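Porin (Pseudomonas aeruginosa, PDB 3T24) probably forms a channel across the bacterial outer membrane for the uptake of small molecules, as a member of the OprD family of carboxylate channels. Local coordinates at residues G176-I181 with D338-L343; S251-N256 with S280-F285; L133-Q138 with V160-S165. All blocks are in the same frame, centred on the assembly; numbering follows the deposited sequence.

Interaction 1. Residues G176-I181 with D338-L343; sequences GGKRQI and DNIDLL
Lys-178 reaches across to Leu-342, where its ammonium NZ donates a hydrogen bond to Leu-342 O at 3.0 Å. The contact joins a type II' beta turn, Gly-176 to Arg-179, to the last part of barrel strand 328-341 and the chain after it, so a long loop is fastened to the wall of this OprD-family barrel. A bend at chi2 (-63°) folds the lysine chain along the other segment, so that both its methylenes and its charged end find partners. Near the root, Lys-178 CB lies 3.8 Å from Ile-340 CG2, with the two side chains crossing at about a right angle; farther out, the lysine and Leu-343 slide past each other in opposite directions, Lys-178 CD lying 3.9 Å from Leu-343 CD2. Leu-343 also packs obliquely against Gln-180, its CD1 and CD2 set against Gln-180 CB. The amide end of Gln-180 is engaged in another direction, NE2 donating to the backbone O of Asp-282.

Behind this first shell, the turn is closed by Arg-179 N bonding to Gly-176 O at 3.1 Å. Glycine suits Gly-177 in the second position of the turn, where phi is positive. Lys-178 N donates to Asn-306 OD1, which ties the turn to a further loop. On the strand side, Asp-341 OD2 forms a salt bridge with Lys-307, while OD1 closes an Asx turn that shapes the chain between Asp-341 and Leu-343: Leu-343 N lies 2.7 Å from Asp-341 OD1, approaching from above the carboxylate plane, 42° out of it.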
loop_
_atom_site.group_PDB
_atom_site.type_symbol
_atom_site.label_atom_id
_atom_site.label_comp_id
_atom_site.label_asym_id
_atom_site.label_seq_id
_atom_site.Cartn_x
_atom_site.Cartn_y
_atom_site.Cartn_z
ATOM N N GLY A 176 13.778 2.167 12.062
ATOM C CA GLY A 176 14.692 3.166 11.527
ATOM C C GLY A 176 14.157 4.587 11.576
ATOM O O GLY A 176 13.179 4.847 12.272
ATOM N N GLY A 177 14.807 5.494 10.841
ATOM C CA GLY A 177 14.493 6.913 10.881
ATOM C C GLY A 177 14.366 7.407 12.321
ATOM O O GLY A 177 15.134 7.030 13.187
ATOM N N LYS A 178 13.365 8.225 12.593
ATOM C CA LYS A 178 13.128 8.645 13.966
ATOM C C LYS A 178 11.828 8.034 14.509
ATOM O O LYS A 178 11.152 8.649 15.332
ATOM C CB LYS A 178 13.100 10.174 14.035
ATOM C CG LYS A 178 14.409 10.820 13.611
ATOM C CD LYS A 178 15.533 10.407 14.555
ATOM C CE LYS A 178 16.814 11.136 14.199
ATOM N NZ LYS A 178 17.882 10.830 15.155
ATOM N N ARG A 179 11.479 6.845 14.013
ATOM C CA ARG A 179 10.298 6.108 14.476
ATOM C C ARG A 179 10.521 5.704 15.912
ATOM O O ARG A 179 9.583 5.573 16.705
ATOM C CB ARG A 179 10.044 4.845 13.621
ATOM C CG ARG A 179 9.639 5.126 12.184
ATOM C CD ARG A 179 9.413 3.845 11.362
ATOM N NE ARG A 179 8.956 4.160 9.997
ATOM C CZ ARG A 179 9.790 4.258 8.974
ATOM N NH1 ARG A 179 11.079 4.052 9.172
ATOM N NH2 ARG A 179 9.354 4.544 7.768
ATOM N N GLN A 180 11.784 5.472 16.231
ATOM C CA GLN A 180 12.142 5.225 17.596
ATOM C C GLN A 180 11.528 3.882 18.088
ATOM O O GLN A 180 11.295 3.634 19.283
ATOM C CB GLN A 180 11.682 6.455 18.329
ATOM C CG GLN A 180 10.949 6.230 19.531
ATOM C CD GLN A 180 11.871 6.051 20.652
ATOM O OE1 GLN A 180 13.070 5.846 20.460
ATOM N NE2 GLN A 180 11.331 6.100 21.841
ATOM N N ILE A 181 11.284 3.001 17.122
ATOM C CA ILE A 181 10.862 1.642 17.417
ATOM C C ILE A 181 12.058 0.758 17.759
ATOM O O ILE A 181 13.026 0.654 17.015
ATOM C CB ILE A 181 10.093 1.034 16.260
ATOM C CG1 ILE A 181 8.733 1.725 16.143
ATOM C CG2 ILE A 181 9.959 -0.455 16.462
ATOM C CD1 ILE A 181 8.069 1.509 14.840
ATOM N N ASP A 338 6.462 18.233 11.040
ATOM C CA ASP A 338 7.313 18.782 12.086
ATOM C C ASP A 338 7.052 18.121 13.426
ATOM O O ASP A 338 6.285 17.159 13.507
ATOM C CB ASP A 338 7.170 20.305 12.181
ATOM C CG ASP A 338 5.787 20.743 12.645
ATOM O OD1 ASP A 338 5.419 21.904 12.368
ATOM O OD2 ASP A 338 5.074 19.942 13.290
ATOM N N ASN A 339 7.703 18.636 14.466
ATOM C CA ASN A 339 7.466 18.171 15.828
ATOM C C ASN A 339 8.103 16.816 16.042
ATOM O O ASN A 339 7.768 16.098 16.983
ATOM C CB ASN A 339 5.960 18.114 16.156
ATOM C CG ASN A 339 5.690 18.109 17.664
ATOM O OD1 ASN A 339 6.206 18.966 18.405
ATOM N ND2 ASN A 339 4.889 17.139 18.130
ATOM N N ILE A 340 9.033 16.476 15.160
ATOM C CA ILE A 340 9.699 15.195 15.243
ATOM C C ILE A 340 10.657 15.169 16.404
ATOM O O ILE A 340 11.511 16.031 16.524
ATOM C CB ILE A 340 10.463 14.835 13.944
ATOM C CG1 ILE A 340 9.473 14.611 12.793
ATOM C CG2 ILE A 340 11.300 13.565 14.160
ATOM C CD1 ILE A 340 10.077 14.830 11.438
ATOM N N ASP A 341 10.504 14.172 17.263
ATOM C CA ASP A 341 11.470 13.936 18.304
ATOM C C ASP A 341 12.745 13.330 17.691
ATOM O O ASP A 341 12.714 12.261 17.062
ATOM C CB ASP A 341 10.878 13.017 19.371
ATOM C CG ASP A 341 11.820 12.803 20.541
ATOM O OD1 ASP A 341 12.993 13.213 20.421
ATOM O OD2 ASP A 341 11.397 12.213 21.563
ATOM N N LEU A 342 13.866 14.020 17.883
ATOM C CA LEU A 342 15.124 13.604 17.283
ATOM C C LEU A 342 15.826 12.555 18.120
ATOM O O LEU A 342 16.827 11.978 17.677
ATOM C CB LEU A 342 16.050 14.799 17.034
ATOM C CG LEU A 342 15.586 15.866 16.036
ATOM C CD1 LEU A 342 16.540 17.060 16.100
ATOM C CD2 LEU A 342 15.479 15.337 14.609
ATOM N N LEU A 343 15.322 12.319 19.331
ATOM C CA LEU A 343 15.673 11.094 20.066
ATOM C C LEU A 343 17.034 11.164 20.770
ATOM O O LEU A 343 17.165 10.788 21.931
ATOM C CB LEU A 343 15.650 9.885 19.101
ATOM C CG LEU A 343 14.395 8.993 18.969
ATOM C CD1 LEU A 343 13.086 9.713 19.237
ATOM C CD2 LEU A 343 14.361 8.272 17.615
#

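Interaction 2. Residues S251-N256 with S280-F285; sequences SSNVDN and SGDTGF
Thr-283 OG1 is gripped by two backbone groups. It receives the N-H of Asp-255 in a long but almost straight bond, Asp-255 N to Thr-283 OG1 3.3 Å with 176° at the hydrogen, and donates its own hydrogen bond to the neighbouring Gly-284 O at 2.9 Å, in the carbonyl plane and on a lone pair. With chi1 at 75°, OG1 sits between the backbone N and the carbonyl carbon, and this same rotation lays the methyl CG2 against Asn-253. A threonine thus serves both needs, hydroxyl to the backbone and methyl against the carbonyl and side chain of Asn-253.

The backbone answers in return: Thr-283 N donates to Asp-255 O at 3.1 Å. Gly-281 CA makes a CA-H...O contact with that same oxygen, and the lack of a side chain lets the chain come so near. Asp-255 adds its carboxylate, OD2 taking the N-H of Asp-282 at 2.9 Å from well above the carboxylate plane, while OD1 forms a salt bridge with Arg-245.

These bonds fasten Asp-255 and Asn-256, in the first part of barrel strand 255-267, to the long loop that follows its hairpin partner, strand 270-280, just where the pairing of the two strands gives way to irregular chain. Asn-256 continues the contact, ND2 donating to Thr-283 O at 3.0 Å. Its OD1 meets the edge of the Phe-285 ring near the ring plane, the amide turned 71° from the ring. The side chain of Asn-253 is held by the loop carrying Gln-180, OD1 accepting from Val-182 N and ND2 donating to Gln-180 O. One water bridges the segments, donating hydrogen bonds to Asn-253 O at 2.6 Å and to Asp-282 OD1 at 2.8 Å.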
loop_
_atom_site.group_PDB
_atom_site.type_symbol
_atom_site.label_atom_id
_atom_site.label_comp_id
_atom_site.label_asym_id
_atom_site.label_seq_id
_atom_site.Cartn_x
_atom_site.Cartn_y
_atom_site.Cartn_z
ATOM N N SER A 251 8.163 -7.804 23.238
ATOM C CA SER A 251 9.567 -7.770 22.863
ATOM C C SER A 251 9.931 -6.544 22.048
ATOM O O SER A 251 10.998 -6.517 21.456
ATOM C CB SER A 251 9.973 -9.051 22.129
ATOM O OG SER A 251 9.852 -10.194 22.972
ATOM N N SER A 252 9.052 -5.535 22.047
ATOM C CA SER A 252 9.365 -4.221 21.475
ATOM C C SER A 252 8.974 -3.112 22.442
ATOM O O SER A 252 8.557 -3.388 23.546
ATOM C CB SER A 252 8.617 -3.998 20.166
ATOM O OG SER A 252 7.241 -3.801 20.418
ATOM N N ASN A 253 9.083 -1.857 22.004
ATOM C CA ASN A 253 8.665 -0.720 22.825
ATOM C C ASN A 253 7.538 0.025 22.128
ATOM O O ASN A 253 7.220 1.162 22.483
ATOM C CB ASN A 253 9.826 0.254 23.074
ATOM C CG ASN A 253 10.257 0.980 21.795
ATOM O OD1 ASN A 253 10.017 0.489 20.672
ATOM N ND2 ASN A 253 10.906 2.137 21.952
ATOM N N VAL A 254 6.959 -0.612 21.117
ATOM C CA VAL A 254 5.900 0.017 20.344
ATOM C C VAL A 254 4.832 0.642 21.244
ATOM O O VAL A 254 4.306 0.002 22.150
ATOM C CB VAL A 254 5.246 -0.977 19.338
ATOM C CG1 VAL A 254 3.898 -0.433 18.840
ATOM C CG2 VAL A 254 6.205 -1.267 18.167
ATOM N N ASP A 255 4.507 1.895 20.971
ATOM C CA ASP A 255 3.503 2.621 21.744
ATOM C C ASP A 255 3.076 3.852 20.947
ATOM O O ASP A 255 3.763 4.885 20.950
ATOM C CB ASP A 255 4.071 3.030 23.098
ATOM C CG ASP A 255 3.229 4.089 23.779
ATOM O OD1 ASP A 255 1.990 3.915 23.810
ATOM O OD2 ASP A 255 3.801 5.105 24.252
ATOM N N ASN A 256 1.962 3.736 20.233
ATOM C CA ASN A 256 1.627 4.750 19.252
ATOM C C ASN A 256 0.142 4.949 19.077
ATOM O O ASN A 256 -0.640 3.990 19.068
ATOM C CB ASN A 256 2.274 4.392 17.897
ATOM C CG ASN A 256 1.828 5.314 16.755
ATOM O OD1 ASN A 256 0.961 4.963 15.942
ATOM N ND2 ASN A 256 2.451 6.473 16.666
ATOM N N SER A 280 1.521 10.207 18.160
ATOM C CA SER A 280 1.867 10.450 19.543
ATOM C C SER A 280 2.151 9.133 20.233
ATOM O O SER A 280 1.862 8.069 19.679
ATOM C CB SER A 280 0.776 11.238 20.274
ATOM O OG SER A 280 -0.510 10.736 20.006
ATOM N N GLY A 281 2.735 9.222 21.430
ATOM C CA GLY A 281 3.181 8.068 22.187
ATOM C C GLY A 281 4.676 7.972 22.031
ATOM O O GLY A 281 5.278 8.818 21.388
ATOM N N ASP A 282 5.276 6.918 22.564
ATOM C CA ASP A 282 6.728 6.809 22.592
ATOM C C ASP A 282 7.392 6.398 21.263
ATOM O O ASP A 282 8.614 6.499 21.145
ATOM C CB ASP A 282 7.151 5.857 23.720
ATOM C CG ASP A 282 8.649 5.869 23.973
ATOM O OD1 ASP A 282 9.217 4.773 24.214
ATOM O OD2 ASP A 282 9.255 6.969 23.955
ATOM N N THR A 283 6.608 5.958 20.274
ATOM C CA THR A 283 7.167 5.589 18.958
ATOM C C THR A 283 6.261 6.076 17.839
ATOM O O THR A 283 5.129 6.469 18.090
ATOM C CB THR A 283 7.254 4.063 18.775
ATOM O OG1 THR A 283 5.935 3.553 18.524
ATOM C CG2 THR A 283 7.840 3.394 20.014
ATOM N N GLY A 284 6.754 6.041 16.606
ATOM C CA GLY A 284 5.900 6.254 15.447
ATOM C C GLY A 284 4.961 5.068 15.120
ATOM O O GLY A 284 4.843 4.094 15.882
ATOM N N PHE A 285 4.272 5.162 13.987
ATOM C CA PHE A 285 3.322 4.127 13.537
ATOM C C PHE A 285 3.924 2.724 13.347
ATOM O O PHE A 285 5.051 2.578 12.867
ATOM C CB PHE A 285 2.685 4.581 12.237
ATOM C CG PHE A 285 1.522 3.741 11.798
ATOM C CD1 PHE A 285 0.382 3.654 12.578
ATOM C CD2 PHE A 285 1.564 3.050 10.589
ATOM C CE1 PHE A 285 -0.703 2.874 12.171
ATOM C CE2 PHE A 285 0.492 2.294 10.173
ATOM C CZ PHE A 285 -0.649 2.203 10.954
HETATM O O HOH W 1 7.755 2.459 24.640
#

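Interaction 3. Residues L133-Q138 with V160-S165; sequences LPQTFQ and VNQRDS. With SO4 (sulfate ion), chain F.
Val-160 turns CG1 between its backbone N and carbonyl carbon (chi1 57°), which leaves CG2 to lie over one face of the Phe-137 ring. Val-160 CG2 comes within 3.5 Å of Phe-137 CE2 and stands 4.0 Å from the ring centroid, 28° off the normal, a CH-pi contact that suits valine, whose compact branch can sit over a flat ring. Gln-135 is extended beyond CG and lies alongside Gln-162, whose chain bends at chi2; NE2 of Gln-135 thereby donates to OE1 of Gln-162 at 2.9 Å, the amide planes 26° apart. Gln-135 OE1 accepts from Asn-128 N, so both ends of this buried amide are used. Thr-136 and Asn-161 form an antiparallel hydrogen-bonded pair, with Asn-161 N to Thr-136 O at 2.7 Å.

Arg-163, extended from CG to NE, carries its guanidinium edge-on to a sulfate, NH1 and NH2 both bonding O4. Ser-130, Arg-131 and Arg-391 complete the site; though the ion probably came from crystallisation, such a basic site is consistent with a channel for carboxylates. Short strand 136-138 is paired with the end of barrel strand 150-161, while Leu-133 and Pro-134 pack on Leu-46 of strand 33-50.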
loop_
_atom_site.group_PDB
_atom_site.type_symbol
_atom_site.label_atom_id
_atom_site.label_comp_id
_atom_site.label_asym_id
_atom_site.label_seq_id
_atom_site.Cartn_x
_atom_site.Cartn_y
_atom_site.Cartn_z
ATOM N N LEU A 133 7.692 -6.116 -8.698
ATOM C CA LEU A 133 6.899 -7.255 -8.301
ATOM C C LEU A 133 6.257 -6.973 -6.934
ATOM O O LEU A 133 6.859 -6.338 -6.064
ATOM C CB LEU A 133 7.803 -8.487 -8.211
ATOM C CG LEU A 133 8.648 -8.814 -9.455
ATOM C CD1 LEU A 133 9.455 -10.096 -9.245
ATOM C CD2 LEU A 133 7.796 -8.925 -10.723
ATOM N N PRO A 134 5.023 -7.430 -6.754
ATOM C CA PRO A 134 4.300 -7.225 -5.491
ATOM C C PRO A 134 4.911 -7.996 -4.326
ATOM O O PRO A 134 5.502 -9.059 -4.501
ATOM C CB PRO A 134 2.878 -7.753 -5.796
ATOM C CG PRO A 134 3.058 -8.702 -6.935
ATOM C CD PRO A 134 4.229 -8.174 -7.755
ATOM N N GLN A 135 4.792 -7.416 -3.140
ATOM C CA GLN A 135 5.028 -8.124 -1.896
ATOM C C GLN A 135 3.855 -9.095 -1.721
ATOM O O GLN A 135 2.706 -8.722 -1.946
ATOM C CB GLN A 135 5.057 -7.099 -0.743
ATOM C CG GLN A 135 5.214 -7.669 0.655
ATOM C CD GLN A 135 5.035 -6.611 1.738
ATOM O OE1 GLN A 135 4.126 -5.786 1.661
ATOM N NE2 GLN A 135 5.918 -6.621 2.741
ATOM N N THR A 136 4.134 -10.341 -1.348
ATOM C CA THR A 136 3.067 -11.294 -1.080
ATOM C C THR A 136 3.298 -11.982 0.256
ATOM O O THR A 136 4.385 -11.918 0.807
ATOM C CB THR A 136 3.000 -12.405 -2.147
ATOM O OG1 THR A 136 4.147 -13.256 -2.010
ATOM C CG2 THR A 136 2.938 -11.823 -3.575
ATOM N N PHE A 137 2.281 -12.682 0.747
ATOM C CA PHE A 137 2.356 -13.380 2.024
ATOM C C PHE A 137 1.889 -14.827 1.891
ATOM O O PHE A 137 1.152 -15.161 0.972
ATOM C CB PHE A 137 1.487 -12.664 3.063
ATOM C CG PHE A 137 1.997 -11.297 3.438
ATOM C CD1 PHE A 137 1.673 -10.197 2.676
ATOM C CD2 PHE A 137 2.817 -11.128 4.541
ATOM C CE1 PHE A 137 2.159 -8.970 2.999
ATOM C CE2 PHE A 137 3.303 -9.881 4.881
ATOM C CZ PHE A 137 2.965 -8.797 4.113
ATOM N N GLN A 138 2.313 -15.677 2.819
ATOM C CA GLN A 138 1.782 -17.031 2.906
ATOM C C GLN A 138 0.934 -17.149 4.164
ATOM O O GLN A 138 1.327 -16.691 5.234
ATOM C CB GLN A 138 2.918 -18.062 2.949
ATOM C CG GLN A 138 3.899 -17.967 1.792
ATOM C CD GLN A 138 3.292 -18.420 0.479
ATOM O OE1 GLN A 138 2.698 -19.494 0.400
ATOM N NE2 GLN A 138 3.430 -17.601 -0.558
ATOM N N VAL A 160 6.452 -13.755 4.550
ATOM C CA VAL A 160 6.346 -12.677 3.602
ATOM C C VAL A 160 7.362 -12.911 2.505
ATOM O O VAL A 160 8.448 -13.471 2.742
ATOM C CB VAL A 160 6.568 -11.303 4.270
ATOM C CG1 VAL A 160 7.914 -11.263 4.964
ATOM C CG2 VAL A 160 6.428 -10.186 3.245
ATOM N N ASN A 161 6.982 -12.542 1.290
ATOM C CA ASN A 161 7.883 -12.628 0.156
ATOM C C ASN A 161 7.993 -11.223 -0.344
ATOM O O ASN A 161 7.061 -10.703 -0.983
ATOM C CB ASN A 161 7.360 -13.563 -0.944
ATOM C CG ASN A 161 8.355 -13.719 -2.110
ATOM O OD1 ASN A 161 8.917 -12.731 -2.599
ATOM N ND2 ASN A 161 8.585 -14.964 -2.543
ATOM N N GLN A 162 9.114 -10.596 -0.006
ATOM C CA GLN A 162 9.310 -9.195 -0.310
ATOM C C GLN A 162 9.424 -9.010 -1.817
ATOM O O GLN A 162 9.742 -9.940 -2.554
ATOM C CB GLN A 162 10.557 -8.667 0.396
ATOM C CG GLN A 162 10.568 -8.881 1.906
ATOM C CD GLN A 162 9.536 -8.025 2.641
ATOM O OE1 GLN A 162 8.647 -7.443 2.025
ATOM N NE2 GLN A 162 9.658 -7.948 3.971
ATOM N N ARG A 163 9.162 -7.796 -2.267
ATOM C CA ARG A 163 9.127 -7.475 -3.688
ATOM C C ARG A 163 10.429 -7.776 -4.455
ATOM O O ARG A 163 10.401 -8.101 -5.637
ATOM C CB ARG A 163 8.803 -5.998 -3.813
ATOM C CG ARG A 163 9.783 -5.125 -3.045
ATOM C CD ARG A 163 9.419 -3.683 -3.192
ATOM N NE ARG A 163 10.331 -2.786 -2.483
ATOM C CZ ARG A 163 10.034 -1.518 -2.214
ATOM N NH1 ARG A 163 8.852 -1.050 -2.590
ATOM N NH2 ARG A 163 10.890 -0.726 -1.555
ATOM N N ASP A 164 11.571 -7.646 -3.790
ATOM C CA ASP A 164 12.865 -7.834 -4.453
ATOM C C ASP A 164 13.436 -9.217 -4.142
ATOM O O ASP A 164 14.573 -9.525 -4.484
ATOM C CB ASP A 164 13.831 -6.785 -3.933
ATOM C CG ASP A 164 13.964 -6.838 -2.417
ATOM O OD1 ASP A 164 14.884 -7.532 -1.930
ATOM O OD2 ASP A 164 13.130 -6.214 -1.714
ATOM N N SER A 165 12.639 -10.044 -3.480
ATOM C CA SER A 165 13.108 -11.318 -2.944
ATOM C C SER A 165 12.625 -12.530 -3.749
ATOM O O SER A 165 11.761 -12.410 -4.617
ATOM C CB SER A 165 12.665 -11.439 -1.480
ATOM O OG SER A 165 12.923 -12.731 -0.961
HETATM S S SO4 F . 8.798 2.280 -2.174
HETATM O O1 SO4 F . 7.587 2.888 -1.626
HETATM O O2 SO4 F . 8.562 1.789 -3.529
HETATM O O3 SO4 F . 9.893 3.238 -2.260
HETATM O O4 SO4 F . 9.171 1.172 -1.291
HETATM O O HOH W 2 10.287 -5.763 -7.251
#

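How the interactions relate
Interactions 1 and 2 form one continuous region, their centres 11 Å apart: besides the link through Gln-180, Arg-179 O lies 2.9 Å from Gly-284 N, a probable hydrogen bond. Both fasten loops to chain at the edges of barrel strands and are only partly buried, yet interaction 1 relies on one lysine and aliphatic packing, whereas interaction 2 is a dense mesh of backbone and side-chain hydrogen bonds. Interaction 3, with its centre about 27 Å from that of interaction 1, is the buried contact and alone has beta bridges, a CH-pi contact over a ring face and a bound anion. Strand 150-161, where it lies, leads into the loop bearing 176-181.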